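Local coordinates for subtilisin-like protein (PDB 3ZXY) that probably acts as a subtilisin-like serine endopeptidase, this chain being the protease domain of the larger PatA protein, at residues T214-G219 against G265-S270; A222-E227 against Q238-L243. The protein carries 1 engineered substitution. All blocks are in the same frame, centred on the assembly; numbering follows the deposited sequence.

Contact 1. Residues T214-G219 against G265-S270; sequences TPIVSG and GRLNVS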
ATOM      1  N   THR A 214       5.394  -0.245   0.166  1.00 10.46           N
ATOM      2  CA  THR A 214       4.041   0.246  -0.096  1.00 10.12           C
ATOM      3  C   THR A 214       3.059  -0.053   1.060  1.00 10.05           C
ATOM      4  O   THR A 214       2.401   0.865   1.536  1.00 10.06           O
ATOM      5  CB  THR A 214       3.553  -0.253  -1.474  1.00 10.57           C
ATOM      6  OG1 THR A 214       4.402   0.300  -2.483  1.00 10.77           O
ATOM      7  CG2 THR A 214       2.121   0.162  -1.766  1.00 10.80           C
ATOM      8  N   PRO A 215       2.959  -1.318   1.526  1.00 10.25           N
ATOM      9  CA  PRO A 215       2.031  -1.617   2.625  1.00 10.50           C
ATOM     10  C   PRO A 215       2.388  -0.979   3.949  1.00 10.23           C
ATOM     11  O   PRO A 215       1.501  -0.805   4.800  1.00 10.55           O
ATOM     12  CB  PRO A 215       2.029  -3.150   2.695  1.00 11.09           C
ATOM     13  CG  PRO A 215       3.291  -3.553   2.028  1.00 11.01           C
ATOM     14  CD  PRO A 215       3.514  -2.554   0.945  1.00 10.75           C
ATOM     15  N   ILE A 216       3.653  -0.627   4.153  1.00 10.24           N
ATOM     16  CA  ILE A 216       4.020   0.109   5.354  1.00 10.46           C
ATOM     17  C   ILE A 216       3.318   1.457   5.321  1.00 10.13           C
ATOM     18  O   ILE A 216       2.718   1.901   6.311  1.00 10.36           O
ATOM     19  CB  ILE A 216       5.539   0.263   5.498  1.00 10.63           C
ATOM     20  CG1 ILE A 216       6.173  -1.121   5.728  1.00 11.46           C
ATOM     21  CG2 ILE A 216       5.859   1.187   6.680  1.00 10.94           C
ATOM     22  CD1 ILE A 216       7.668  -1.132   5.777  1.00 12.35           C
ATOM     23  N   VAL A 217       3.382   2.136   4.184  1.00  9.75           N
ATOM     24  CA  VAL A 217       2.676   3.413   4.028  1.00  9.73           C
ATOM     25  C   VAL A 217       1.157   3.239   4.113  1.00  9.97           C
ATOM     26  O   VAL A 217       0.480   4.031   4.769  1.00 10.22           O
ATOM     27  CB  VAL A 217       3.099   4.129   2.719  1.00  9.39           C
ATOM     28  CG1 VAL A 217       2.249   5.370   2.464  1.00 10.27           C
ATOM     29  CG2 VAL A 217       4.594   4.454   2.751  1.00 10.02           C
ATOM     30  N   SER A 218       0.597   2.204   3.486  1.00 10.11           N
ATOM     31  CA  SER A 218      -0.844   1.960   3.587  1.00 10.53           C
ATOM     32  C   SER A 218      -1.260   1.752   5.041  1.00 10.48           C
ATOM     33  O   SER A 218      -2.286   2.278   5.484  1.00 11.41           O
ATOM     34  CB  SER A 218      -1.225   0.746   2.776  1.00 10.95           C
ATOM     35  OG  SER A 218      -1.053   1.040   1.397  1.00 11.30           O
ATOM     36  N   GLY A 219      -0.455   0.995   5.778  1.00 10.68           N
ATOM     37  CA  GLY A 219      -0.720   0.772   7.204  1.00 10.88           C
ATOM     38  C   GLY A 219      -0.698   2.045   8.023  1.00 10.73           C
ATOM     39  O   GLY A 219      -1.615   2.297   8.838  1.00 10.78           O
ATOM     40  N   GLY A 265      10.310  12.990   0.075  1.00 13.82           N
ATOM     41  CA  GLY A 265      10.947  12.793   1.355  1.00 13.92           C
ATOM     42  C   GLY A 265      10.739  11.421   1.946  1.00 13.38           C
ATOM     43  O   GLY A 265      10.071  10.558   1.373  1.00 12.01           O
ATOM     44  N   ARG A 266      11.310  11.225   3.127  1.00 13.78           N
ATOM     45  CA  ARG A 266      11.190   9.993   3.864  1.00 14.06           C
ATOM     46  C   ARG A 266       9.966   9.970   4.776  1.00 12.97           C
ATOM     47  O   ARG A 266       9.685  10.973   5.459  1.00 13.00           O
ATOM     48  CB  ARG A 266      12.425   9.833   4.735  1.00 16.49           C
ATOM     49  CG  ARG A 266      13.706   9.727   3.936  1.00 19.21           C
ATOM     50  CD  ARG A 266      14.861   9.603   4.890  1.00 22.90           C
ATOM     51  NE  ARG A 266      15.210  10.889   5.486  1.00 26.44           N
ATOM     52  CZ  ARG A 266      15.395  11.125   6.788  1.00 29.07           C
ATOM     53  NH1 ARG A 266      15.253  10.173   7.706  1.00 30.19           N
ATOM     54  NH2 ARG A 266      15.748  12.348   7.176  1.00 31.42           N
ATOM     55  N   LEU A 267       9.286   8.831   4.829  1.00 11.98           N
ATOM     56  CA  LEU A 267       8.148   8.627   5.712  1.00 11.68           C
ATOM     57  C   LEU A 267       8.497   9.053   7.131  1.00 12.19           C
ATOM     58  O   LEU A 267       9.511   8.648   7.690  1.00 12.62           O
ATOM     59  CB  LEU A 267       7.749   7.158   5.717  1.00 11.72           C
ATOM     60  CG  LEU A 267       6.629   6.727   6.651  1.00 11.50           C
ATOM     61  CD1 LEU A 267       5.313   7.377   6.270  1.00 11.43           C
ATOM     62  CD2 LEU A 267       6.563   5.189   6.603  1.00 11.75           C
ATOM     63  N   ASN A 268       7.619   9.885   7.704  1.00 12.02           N
ATOM     64  CA  ASN A 268       7.840  10.466   9.021  1.00 12.63           C
ATOM     65  C   ASN A 268       6.548  10.311   9.820  1.00 12.65           C
ATOM     66  O   ASN A 268       5.706  11.212   9.828  1.00 12.88           O
ATOM     67  CB  ASN A 268       8.220  11.940   8.855  1.00 12.97           C
ATOM     68  CG  ASN A 268       8.402  12.657  10.175  1.00 13.28           C
ATOM     69  OD1 ASN A 268       8.494  12.011  11.234  1.00 13.85           O
ATOM     70  ND2 ASN A 268       8.465  13.987  10.130  1.00 14.18           N
ATOM     71  N   VAL A 269       6.408   9.180  10.498  1.00 13.16           N
ATOM     72  CA  VAL A 269       5.150   8.819  11.131  1.00 13.20           C
ATOM     73  C   VAL A 269       4.852   9.760  12.295  1.00 13.74           C
ATOM     74  O   VAL A 269       3.738  10.270  12.400  1.00 13.40           O
ATOM     75  CB  VAL A 269       5.117   7.356  11.590  1.00 14.09           C
ATOM     76  CG1 VAL A 269       3.737   7.031  12.161  1.00 15.43           C
ATOM     77  CG2 VAL A 269       5.387   6.430  10.407  1.00 14.63           C
ATOM     78  N   SER A 270       5.854  10.024  13.124  1.00 14.69           N
ATOM     79  CA  SER A 270       5.643  10.955  14.260  1.00 15.43           C
ATOM     80  C   SER A 270       5.269  12.344  13.769  1.00 14.96           C
ATOM     81  O   SER A 270       4.343  12.965  14.293  1.00 15.00           O
ATOM     82  CB  SER A 270       6.859  10.991  15.190  1.00 17.59           C
ATOM     83  OG  SER A 270       8.020  11.368  14.512  1.00 19.94           O
TER
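Where L267 meets I216 and V217 no ring or amide plane takes part, and the touch is between methyl groups alone. The flat carboxamide of N268 is turned elsewhere: its ND2 donates to S247 O, and its OD1, at the N-cap of helix 269-278, accepts from G271 N. L267 carries its side of the contact with a single methyl, CD2. Its CG is anti to the backbone N (chi1 176°), which extends the side chain out of the loop, and CD2 then lies 4.1 Å from CG2 of I216. The I216 and L267 side chains cross at a slant. With chi1 at -66°, the longer branch of I216 stands beside its own backbone N, and the short CG2 branch is the one that touches L267. V217 approaches the same methyl roughly at right angles to I216, and more loosely, its CG2 4.4 Å from CD2 of L267. I188 touches both V217 and L267, while the backbone of L267 is hydrogen-bonded to L189. The returning loop is thus laid along the edge strand 187-191 of the parallel sheet, against the helix kinked at P215. In this subtilase fold that helix carries the predicted nucleophile position, A211 in this engineered protein, in its first turn, and its T214-P215 step lies in the family's serine signature.

Contact 2. Residues A222-E227 against Q238-L243; sequences ALLLSE and QKVRQL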
ATOM      1  N   ALA A 222      -3.678   4.087   7.316  1.00 10.26           N
ATOM      2  CA  ALA A 222      -4.824   3.536   8.017  1.00 10.88           C
ATOM      3  C   ALA A 222      -4.847   3.977   9.478  1.00 11.08           C
ATOM      4  O   ALA A 222      -5.904   4.295  10.009  1.00 11.69           O
ATOM      5  CB  ALA A 222      -4.836   2.017   7.894  1.00 11.29           C
ATOM      6  N   LEU A 223      -3.688   4.023  10.124  1.00 10.78           N
ATOM      7  CA  LEU A 223      -3.596   4.518  11.489  1.00 10.96           C
ATOM      8  C   LEU A 223      -3.948   6.002  11.576  1.00 10.89           C
ATOM      9  O   LEU A 223      -4.580   6.418  12.543  1.00 10.94           O
ATOM     10  CB  LEU A 223      -2.212   4.261  12.081  1.00 11.21           C
ATOM     11  CG  LEU A 223      -1.841   2.785  12.241  1.00 11.49           C
ATOM     12  CD1 LEU A 223      -0.443   2.696  12.824  1.00 11.85           C
ATOM     13  CD2 LEU A 223      -2.841   2.043  13.130  1.00 12.76           C
ATOM     14  N   LEU A 224      -3.551   6.789  10.584  1.00 10.02           N
ATOM     15  CA  LEU A 224      -3.920   8.213  10.574  1.00 10.31           C
ATOM     16  C   LEU A 224      -5.433   8.397  10.394  1.00 10.87           C
ATOM     17  O   LEU A 224      -6.047   9.218  11.075  1.00 11.20           O
ATOM     18  CB  LEU A 224      -3.116   8.965   9.516  1.00 10.11           C
ATOM     19  CG  LEU A 224      -1.631   9.132   9.858  1.00 10.03           C
ATOM     20  CD1 LEU A 224      -0.850   9.492   8.596  1.00 10.35           C
ATOM     21  CD2 LEU A 224      -1.435  10.197  10.941  1.00 10.88           C
ATOM     22  N   LEU A 225      -6.051   7.635   9.501  1.00 10.99           N
ATOM     23  CA  LEU A 225      -7.511   7.637   9.394  1.00 11.71           C
ATOM     24  C   LEU A 225      -8.172   7.212  10.695  1.00 12.32           C
ATOM     25  O   LEU A 225      -9.188   7.761  11.090  1.00 13.08           O
ATOM     26  CB  LEU A 225      -7.978   6.729   8.255  1.00 12.01           C
ATOM     27  CG  LEU A 225      -7.631   7.158   6.838  1.00 11.86           C
ATOM     28  CD1 LEU A 225      -7.957   6.021   5.872  1.00 12.52           C
ATOM     29  CD2 LEU A 225      -8.412   8.414   6.479  1.00 12.79           C
ATOM     30  N   SER A 226      -7.607   6.210  11.355  1.00 12.68           N
ATOM     31  CA  SER A 226      -8.155   5.725  12.609  1.00 13.71           C
ATOM     32  C   SER A 226      -8.106   6.831  13.665  1.00 14.06           C
ATOM     33  O   SER A 226      -9.038   6.996  14.463  1.00 15.06           O
ATOM     34  CB  SER A 226      -7.389   4.489  13.061  1.00 13.95           C
ATOM     35  OG  SER A 226      -7.585   3.422  12.134  1.00 14.36           O
ATOM     36  N   GLU A 227      -7.026   7.601  13.640  1.00 13.90           N
ATOM     37  CA  GLU A 227      -6.914   8.747  14.534  1.00 14.74           C
ATOM     38  C   GLU A 227      -7.968   9.809  14.235  1.00 14.83           C
ATOM     39  O   GLU A 227      -8.521  10.407  15.150  1.00 15.17           O
ATOM     40  CB  GLU A 227      -5.505   9.335  14.458  1.00 15.24           C
ATOM     41  CG  GLU A 227      -5.143  10.151  15.689  1.00 16.86           C
ATOM     42  CD  GLU A 227      -5.050   9.301  16.948  1.00 19.27           C
ATOM     43  OE1 GLU A 227      -4.712   8.088  16.858  1.00 21.15           O
ATOM     44  OE2 GLU A 227      -5.314   9.839  18.042  1.00 21.69           O
ATOM     45  N   GLN A 238      -7.604  11.591   1.328  1.00 13.41           N
ATOM     46  CA  GLN A 238      -6.759  12.539   0.609  1.00 14.16           C
ATOM     47  C   GLN A 238      -6.052  13.515   1.546  1.00 13.44           C
ATOM     48  O   GLN A 238      -4.937  13.933   1.280  1.00 12.84           O
ATOM     49  CB  GLN A 238      -7.517  13.262  -0.505  1.00 16.63           C
ATOM     50  CG  GLN A 238      -7.691  12.404  -1.758  1.00 18.24           C
ATOM     51  CD  GLN A 238      -6.359  12.060  -2.440  1.00 19.44           C
ATOM     52  OE1 GLN A 238      -5.468  12.906  -2.552  1.00 22.55           O
ATOM     53  NE2 GLN A 238      -6.224  10.823  -2.887  1.00 21.82           N
ATOM     54  N   LYS A 239      -6.670  13.853   2.664  1.00 13.53           N
ATOM     55  CA  LYS A 239      -5.989  14.664   3.673  1.00 13.92           C
ATOM     56  C   LYS A 239      -4.829  13.891   4.285  1.00 12.22           C
ATOM     57  O   LYS A 239      -3.760  14.463   4.561  1.00 11.67           O
ATOM     58  CB  LYS A 239      -6.959  15.101   4.784  1.00 15.68           C
ATOM     59  CG  LYS A 239      -6.314  16.009   5.826  1.00 18.16           C
ATOM     60  CD  LYS A 239      -7.348  16.517   6.813  1.00 22.29           C
ATOM     61  CE  LYS A 239      -6.776  17.580   7.755  1.00 24.79           C
ATOM     62  NZ  LYS A 239      -7.717  17.846   8.880  1.00 30.01           N
ATOM     63  N   VAL A 240      -5.028  12.596   4.526  1.00 11.32           N
ATOM     64  CA  VAL A 240      -3.958  11.777   5.069  1.00 11.09           C
ATOM     65  C   VAL A 240      -2.772  11.719   4.102  1.00 10.58           C
ATOM     66  O   VAL A 240      -1.607  11.818   4.518  1.00 10.37           O
ATOM     67  CB  VAL A 240      -4.480  10.382   5.458  1.00 11.10           C
ATOM     68  CG1 VAL A 240      -3.322   9.403   5.633  1.00 11.39           C
ATOM     69  CG2 VAL A 240      -5.373  10.479   6.705  1.00 11.96           C
ATOM     70  N   ARG A 241      -3.045  11.591   2.810  1.00 10.95           N
ATOM     71  CA  ARG A 241      -1.977  11.711   1.821  1.00 10.90           C
ATOM     72  C   ARG A 241      -1.205  13.025   1.957  1.00 10.88           C
ATOM     73  O   ARG A 241       0.022  13.054   1.931  1.00 10.57           O
ATOM     74  CB  ARG A 241      -2.552  11.602   0.412  1.00 11.99           C
ATOM     75  CG  ARG A 241      -1.537  11.749  -0.707  1.00 12.69           C
ATOM     76  CD  ARG A 241      -2.272  11.621  -2.020  1.00 14.20           C
ATOM     77  NE  ARG A 241      -1.518  11.871  -3.209  1.00 15.75           N
ATOM     78  CZ  ARG A 241      -1.442  13.018  -3.870  1.00 16.34           C
ATOM     79  NH1 ARG A 241      -1.998  14.151  -3.424  1.00 17.64           N
ATOM     80  NH2 ARG A 241      -0.769  13.033  -5.010  1.00 17.53           N
ATOM     81  N   GLN A 242      -1.943  14.124   2.109  1.00 10.92           N
ATOM     82  CA  GLN A 242      -1.321  15.449   2.204  1.00 11.76           C
ATOM     83  C   GLN A 242      -0.442  15.531   3.463  1.00 11.05           C
ATOM     84  O   GLN A 242       0.668  16.094   3.439  1.00 10.87           O
ATOM     85  CB  GLN A 242      -2.409  16.529   2.198  1.00 13.11           C
ATOM     86  CG  GLN A 242      -1.885  17.916   1.895  1.00 14.43           C
ATOM     87  CD  GLN A 242      -1.584  18.165   0.419  1.00 16.04           C
ATOM     88  OE1 GLN A 242      -1.629  17.252  -0.413  1.00 17.82           O
ATOM     89  NE2 GLN A 242      -1.272  19.400   0.094  1.00 17.41           N
ATOM     90  N   LEU A 243      -0.943  14.973   4.562  1.00 10.68           N
ATOM     91  CA  LEU A 243      -0.175  14.953   5.812  1.00 10.90           C
ATOM     92  C   LEU A 243       1.118  14.155   5.684  1.00 10.51           C
ATOM     93  O   LEU A 243       2.166  14.568   6.177  1.00 10.40           O
ATOM     94  CB  LEU A 243      -1.010  14.382   6.966  1.00 11.12           C
ATOM     95  CG  LEU A 243      -2.181  15.238   7.437  1.00 11.91           C
ATOM     96  CD1 LEU A 243      -3.145  14.369   8.239  1.00 12.79           C
ATOM     97  CD2 LEU A 243      -1.692  16.408   8.269  1.00 12.83           C
TER
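Behind the face on which L224 and L225 meet V240, the carbonyl O of A222 is gripped twice by S226. The hydroxyl OG donates to it at 2.8 Å, from 36° above the carbonyl plane, and the helical S226 N donates from the opposite face; chi1 of -65° folds the serine hydroxyl back onto its own helix. The contact itself is wholly apolar. V240 points toward helix 210-230, and its two methyls share the work. Both CG1 and CG2 of V240 lie 3.9 Å from L224 CB, so the valine fork straddles that carbon. Beyond it, L224 CD1 reaches V240 CG1, also at 3.9 Å. The other prong turns to L225: V240 CG2 is 3.7 Å from L225 CD2. L225 starts off to one side of the interface, but its CG is anti to the carbonyl carbon (chi1 -67°) and the end of the side chain swings back to the valine. Replacing V240 with an alanine would remove both prongs, and is likely to open a gap beside L224 CB and deprive L225 CD2 of the V240 methyl it packs on. F273 and L276 touch L224, and L275 touches L243, so helix 269-278 packs against both partners. I108 of the central sheet lies against L225. V240 also touches A221 and Q228, which with L224 and L225 make a four-residue pocket at positions i, i+3, i+4 and i+7 of one helix. The valine fills it as a knob in a hole, a local knobs-into-holes arrangement, here joining the long helix packed on the subtilase sheet to the helix that follows it in the chain.

In the fold
Both contacts are made on helix 210-230, their centres 11 Å apart: contact 1 uses its earlier turns and contact 2 the turns that follow. Along the chain, contact 2 is nested inside the loop that contact 1 closes, since helix 237-247 comes before the segment 265-270 that leads into helix 269-278. The latter helix joins the two, starting at contact 1 and running on to pack beside contact 2. Contact 1 is nearer the predicted active site, with the side chain of I216 about 10 Å from that of A211, the engineered residue at the predicted charge-relay position. Contact 2 lies away from the annotated active-site residues.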